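Local coordinates for protein alpha-glucosidase (Pseudoalteromonas sp. K8, PDB 5HQA) that hydrolyses alpha-glucosidic linkages as a calcium-binding enzyme of glycoside hydrolase family 97 that is activated by chloride, at residues E473-L478 with Y520-S525; M477-R482 with D566-A571. All coordinates share one frame; numbering follows the deposited sequence.

Contact 1: residues E473-L478 with Y520-S525; sequences EHISML and YVVLYS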
# COMPACT_ATOMS: atom_id res chain seq x y z
N GLU A 473 -15.20 0.88 10.83
CA GLU A 473 -15.25 0.60 9.39
C GLU A 473 -13.89 0.71 8.70
O GLU A 473 -13.79 0.41 7.50
CB GLU A 473 -16.24 1.55 8.71
CG GLU A 473 -15.72 2.99 8.63
CD GLU A 473 -16.71 3.95 7.99
OE1 GLU A 473 -17.85 3.53 7.65
OE2 GLU A 473 -16.35 5.13 7.83
N HIS A 474 -12.85 1.13 9.42
CA HIS A 474 -11.60 1.52 8.77
C HIS A 474 -10.99 0.37 7.95
O HIS A 474 -10.58 0.56 6.80
CB HIS A 474 -10.60 2.03 9.81
CG HIS A 474 -9.36 2.62 9.22
ND1 HIS A 474 -9.39 3.67 8.32
CD2 HIS A 474 -8.05 2.30 9.38
CE1 HIS A 474 -8.16 3.97 7.96
NE2 HIS A 474 -7.33 3.16 8.60
N ILE A 475 -10.89 -0.84 8.54
CA ILE A 475 -10.27 -1.94 7.80
C ILE A 475 -11.05 -2.24 6.53
O ILE A 475 -10.46 -2.45 5.46
CB ILE A 475 -10.13 -3.19 8.69
CG1 ILE A 475 -9.38 -2.88 9.99
CG2 ILE A 475 -9.43 -4.31 7.90
CD1 ILE A 475 -8.00 -2.25 9.78
N SER A 476 -12.38 -2.28 6.62
CA SER A 476 -13.18 -2.59 5.44
C SER A 476 -13.17 -1.45 4.43
O SER A 476 -13.59 -1.66 3.29
CB SER A 476 -14.61 -2.95 5.85
OG SER A 476 -15.27 -1.81 6.39
N MET A 477 -12.72 -0.26 4.82
CA MET A 477 -12.41 0.79 3.84
C MET A 477 -11.06 0.54 3.19
O MET A 477 -10.94 0.53 1.96
CB MET A 477 -12.42 2.16 4.51
CG MET A 477 -13.78 2.62 4.98
SD MET A 477 -14.88 2.97 3.58
CE MET A 477 -16.30 3.62 4.47
N LEU A 478 -10.02 0.34 4.01
CA LEU A 478 -8.67 0.10 3.48
C LEU A 478 -8.67 -1.00 2.43
O LEU A 478 -8.00 -0.88 1.40
CB LEU A 478 -7.71 -0.28 4.62
CG LEU A 478 -7.33 0.81 5.62
CD1 LEU A 478 -6.43 0.20 6.72
CD2 LEU A 478 -6.63 1.98 4.94
N TYR A 520 -4.12 -10.36 10.04
CA TYR A 520 -2.95 -11.00 9.46
C TYR A 520 -3.28 -11.68 8.13
O TYR A 520 -2.36 -11.96 7.36
CB TYR A 520 -2.35 -12.01 10.45
CG TYR A 520 -1.64 -11.31 11.58
CD1 TYR A 520 -0.30 -10.97 11.49
CD2 TYR A 520 -2.34 -10.93 12.72
CE1 TYR A 520 0.34 -10.29 12.50
CE2 TYR A 520 -1.70 -10.24 13.74
CZ TYR A 520 -0.36 -9.93 13.63
OH TYR A 520 0.26 -9.25 14.64
N VAL A 521 -4.55 -11.95 7.87
CA VAL A 521 -4.95 -12.49 6.58
C VAL A 521 -5.67 -11.45 5.73
O VAL A 521 -5.59 -11.52 4.50
CB VAL A 521 -5.81 -13.76 6.75
CG1 VAL A 521 -5.98 -14.49 5.41
CG2 VAL A 521 -5.18 -14.69 7.79
N VAL A 522 -6.34 -10.47 6.34
CA VAL A 522 -7.08 -9.50 5.55
C VAL A 522 -6.14 -8.48 4.91
O VAL A 522 -6.33 -8.11 3.74
CB VAL A 522 -8.14 -8.81 6.43
CG1 VAL A 522 -8.72 -7.60 5.71
CG2 VAL A 522 -9.24 -9.80 6.78
N LEU A 523 -5.13 -7.99 5.64
CA LEU A 523 -4.27 -6.92 5.13
C LEU A 523 -2.93 -7.52 4.71
O LEU A 523 -2.12 -7.88 5.57
CB LEU A 523 -4.06 -5.82 6.17
CG LEU A 523 -5.31 -5.06 6.62
CD1 LEU A 523 -4.92 -4.03 7.68
CD2 LEU A 523 -6.01 -4.39 5.44
N TYR A 524 -2.69 -7.62 3.41
CA TYR A 524 -1.48 -8.26 2.93
C TYR A 524 -0.25 -7.39 3.19
O TYR A 524 -0.26 -6.18 2.92
CB TYR A 524 -1.57 -8.59 1.44
CG TYR A 524 -0.21 -9.01 0.93
CD1 TYR A 524 0.42 -10.15 1.45
CD2 TYR A 524 0.49 -8.24 0.00
CE1 TYR A 524 1.68 -10.52 1.03
CE2 TYR A 524 1.76 -8.61 -0.42
CZ TYR A 524 2.34 -9.75 0.10
OH TYR A 524 3.60 -10.11 -0.30
N SER A 525 0.81 -8.01 3.72
CA SER A 525 2.14 -7.40 3.75
C SER A 525 3.16 -8.52 3.88
O SER A 525 2.91 -9.48 4.62
CB SER A 525 2.28 -6.42 4.92
OG SER A 525 3.58 -5.85 4.93
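Ile475 and Leu523 mark the closest approach of the two backbones, with their CA atoms 8.2 Å apart. Ile475 lies in the short helix 474-478. Across from it, helix 513-522 ends: Val522 is still helical, whereas Leu523 is the first residue to depart from helical backbone angles, with the chain beyond it extended.

The contact is wholly apolar and Ile475 carries its side of it with two branches. With chi1 at -55°, its CG2 methyl lies anti to the backbone N and meets Val522 CG1 at 4.0 Å, while CG1, on the N side, carries CD1 toward Leu523. There the Ile475 CD1 methyl lies 4.1 Å from Leu523 CD1, the two side chains crossing at nearly a right angle. Phe490 touches both Ile475 and Leu523, and Val590 of strand 585-591 packs against Ile475 as well.

Along residues 473-478, Glu473 O takes two donors, Met477 N and, at 2.9 Å, the hydroxyl Ser476 OG. Leu478 CG rests over one face of the His474 ring.

The joined elements belong to the TIM-barrel-like catalytic domain: helix 513-522 leads into strand 527-529, the last in sequence of the parallel strands, which pairs with the first, 264-269, and helix 474-478 packs against the C-terminal end of helix 513-522.

Contact 2: residues M477-R482 with D566-A571; sequences MLAFTR and DFIVFA. With MG (magnesium ion), chain F.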
# COMPACT_ATOMS: atom_id res chain seq x y z
N MET A 477 -12.72 -0.26 4.82
CA MET A 477 -12.41 0.79 3.84
C MET A 477 -11.06 0.54 3.19
O MET A 477 -10.94 0.53 1.96
CB MET A 477 -12.42 2.16 4.51
CG MET A 477 -13.78 2.62 4.98
SD MET A 477 -14.88 2.97 3.58
CE MET A 477 -16.30 3.62 4.47
N LEU A 478 -10.02 0.34 4.01
CA LEU A 478 -8.67 0.10 3.48
C LEU A 478 -8.67 -1.00 2.43
O LEU A 478 -8.00 -0.88 1.40
CB LEU A 478 -7.71 -0.28 4.62
CG LEU A 478 -7.33 0.81 5.62
CD1 LEU A 478 -6.43 0.20 6.72
CD2 LEU A 478 -6.63 1.98 4.94
N ALA A 479 -9.41 -2.08 2.69
CA ALA A 479 -9.33 -3.26 1.83
C ALA A 479 -9.71 -2.97 0.39
O ALA A 479 -9.27 -3.68 -0.52
CB ALA A 479 -10.22 -4.37 2.39
N PHE A 480 -10.54 -1.95 0.15
CA PHE A 480 -11.01 -1.64 -1.20
C PHE A 480 -10.49 -0.30 -1.70
O PHE A 480 -10.94 0.19 -2.74
CB PHE A 480 -12.54 -1.68 -1.26
CG PHE A 480 -13.13 -3.00 -0.86
CD1 PHE A 480 -13.28 -4.02 -1.79
CD2 PHE A 480 -13.54 -3.23 0.45
CE1 PHE A 480 -13.82 -5.24 -1.43
CE2 PHE A 480 -14.09 -4.45 0.83
CZ PHE A 480 -14.23 -5.46 -0.11
N THR A 481 -9.56 0.31 -0.97
CA THR A 481 -8.98 1.56 -1.40
C THR A 481 -7.46 1.45 -1.32
O THR A 481 -6.82 1.00 -2.28
CB THR A 481 -9.52 2.71 -0.53
OG1 THR A 481 -9.26 2.43 0.85
CG2 THR A 481 -11.03 2.89 -0.73
N ARG A 482 -6.89 1.81 -0.17
CA ARG A 482 -5.44 1.75 0.03
C ARG A 482 -4.86 0.39 -0.36
O ARG A 482 -3.80 0.32 -0.99
CB ARG A 482 -5.12 2.07 1.49
CG ARG A 482 -3.72 1.66 1.93
CD ARG A 482 -2.62 2.48 1.24
NE ARG A 482 -1.31 2.05 1.72
CZ ARG A 482 -0.69 0.94 1.31
NH1 ARG A 482 0.50 0.62 1.82
NH2 ARG A 482 -1.24 0.17 0.38
N ASP A 566 -17.96 -2.10 4.67
CA ASP A 566 -18.81 -2.99 5.45
C ASP A 566 -18.08 -4.25 5.89
O ASP A 566 -18.06 -4.55 7.09
CB ASP A 566 -20.06 -3.38 4.65
CG ASP A 566 -21.03 -2.22 4.50
OD1 ASP A 566 -20.87 -1.19 5.22
OD2 ASP A 566 -21.96 -2.34 3.67
N PHE A 567 -17.48 -5.01 4.98
CA PHE A 567 -16.79 -6.23 5.39
C PHE A 567 -15.92 -6.75 4.26
O PHE A 567 -16.08 -6.35 3.10
CB PHE A 567 -17.77 -7.33 5.83
CG PHE A 567 -18.51 -8.00 4.70
CD1 PHE A 567 -19.60 -7.37 4.09
CD2 PHE A 567 -18.14 -9.27 4.26
CE1 PHE A 567 -20.30 -7.99 3.05
CE2 PHE A 567 -18.83 -9.90 3.22
CZ PHE A 567 -19.91 -9.26 2.62
N ILE A 568 -15.01 -7.66 4.60
CA ILE A 568 -14.22 -8.38 3.61
C ILE A 568 -13.83 -9.74 4.19
O ILE A 568 -13.60 -9.87 5.40
CB ILE A 568 -12.97 -7.59 3.14
CG1 ILE A 568 -12.18 -8.41 2.11
CG2 ILE A 568 -12.10 -7.21 4.32
CD1 ILE A 568 -11.68 -7.66 0.94
N VAL A 569 -13.78 -10.75 3.32
CA VAL A 569 -13.34 -12.10 3.65
C VAL A 569 -12.24 -12.49 2.68
O VAL A 569 -12.46 -12.49 1.46
CB VAL A 569 -14.48 -13.12 3.59
CG1 VAL A 569 -13.99 -14.50 4.04
CG2 VAL A 569 -15.66 -12.66 4.43
N PHE A 570 -11.06 -12.85 3.21
CA PHE A 570 -9.93 -13.30 2.41
C PHE A 570 -9.61 -14.75 2.74
O PHE A 570 -9.66 -15.14 3.91
CB PHE A 570 -8.67 -12.47 2.70
CG PHE A 570 -8.28 -11.52 1.61
CD1 PHE A 570 -7.65 -11.98 0.46
CD2 PHE A 570 -8.49 -10.16 1.75
CE1 PHE A 570 -7.26 -11.09 -0.55
CE2 PHE A 570 -8.10 -9.27 0.76
CZ PHE A 570 -7.48 -9.74 -0.38
N ALA A 571 -9.31 -15.54 1.71
CA ALA A 571 -8.68 -16.84 1.87
C ALA A 571 -7.34 -16.83 1.13
O ALA A 571 -7.27 -16.35 -0.01
CB ALA A 571 -9.58 -17.97 1.34
MG MG F . -20.15 0.07 6.69
O HOH W 1 -19.49 1.48 8.00
O HOH W 2 -22.07 0.42 7.43
O HOH W 3 -20.38 1.60 5.30
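Phe480 and Ile568 form the apolar centre of this contact, their side chains sliding past each other in opposite directions. The ring's CZ lies 3.5 Å from Ile568 CD1, a tight approach. Ala479 CB, 3.9 Å from that same CD1, also touches the Ile568 CG2 methyl, so the isoleucine uses both branches. Its CG1 is anti to the backbone N (chi1 179°), and chi2 at 137°, off a staggered value, turns CD1 so that it touches both Ala479 CB and the phenylalanine ring.

A backbone carbonyl supplies the second kind of approach: Phe567 O lies at the rim of the Phe480 ring, near its plane and 3.6 Å from CE2, where the slightly positive ring hydrogens would face the oxygen.

These pieces come from different domains. Residues Leu478 to Thr481 form a type I beta turn in the TIM-barrel-like part, while strand 567-574 belongs to the antiparallel C-terminal sheet and begins at a classic beta bulge formed by Asp566 and Phe567 against strand 554-563. Phe480 also packs on Ala237 and Val241 of helix 237-241. Were Phe480 an alanine, the turn and the strand would probably be parted by a gap, with Ile568 CD1 and helix 237-241 losing the ring they both pack on.

Hydrogen bonds shape the turn and its approach. Thr481 N closes the turn on Leu478 O at 3.1 Å; just before it, Met477 O accepts from Phe480 N and, at 2.8 Å, from Thr481 OG1, the two donors reaching it from opposite faces of the carbonyl plane.

Metal coordination occupies the start of the strand. Asp566 OD1 binds the magnesium ion at 2.1 Å, and three waters, Gly565 O and Asp592 OD2 complete six ligands.

How the contacts relate
Contacts 1 and 2 are both buried, their centres 5 Å apart. They overlap at Met477 and Leu478, and both draw on helix 474-478 and the turn after it, Ile475 serving contact 1 and Ala479 and Phe480 contact 2. Contact 1 stays inside the catalytic domain and relies on aliphatic methyls alone; contact 2 crosses to the C-terminal sheet, adds an aromatic ring and a carbonyl, and reaches a hydrated magnesium site at the partly exposed Asp566. They meet directly where Val522 CG1 lies 3.7 Å from Ile568 CG2. Ser476, turned away from residues 520-525, packs instead against the backbone of Asp566 and Phe567 and hydrogen-bonds through its own backbone to the magnesium ligand Gly565.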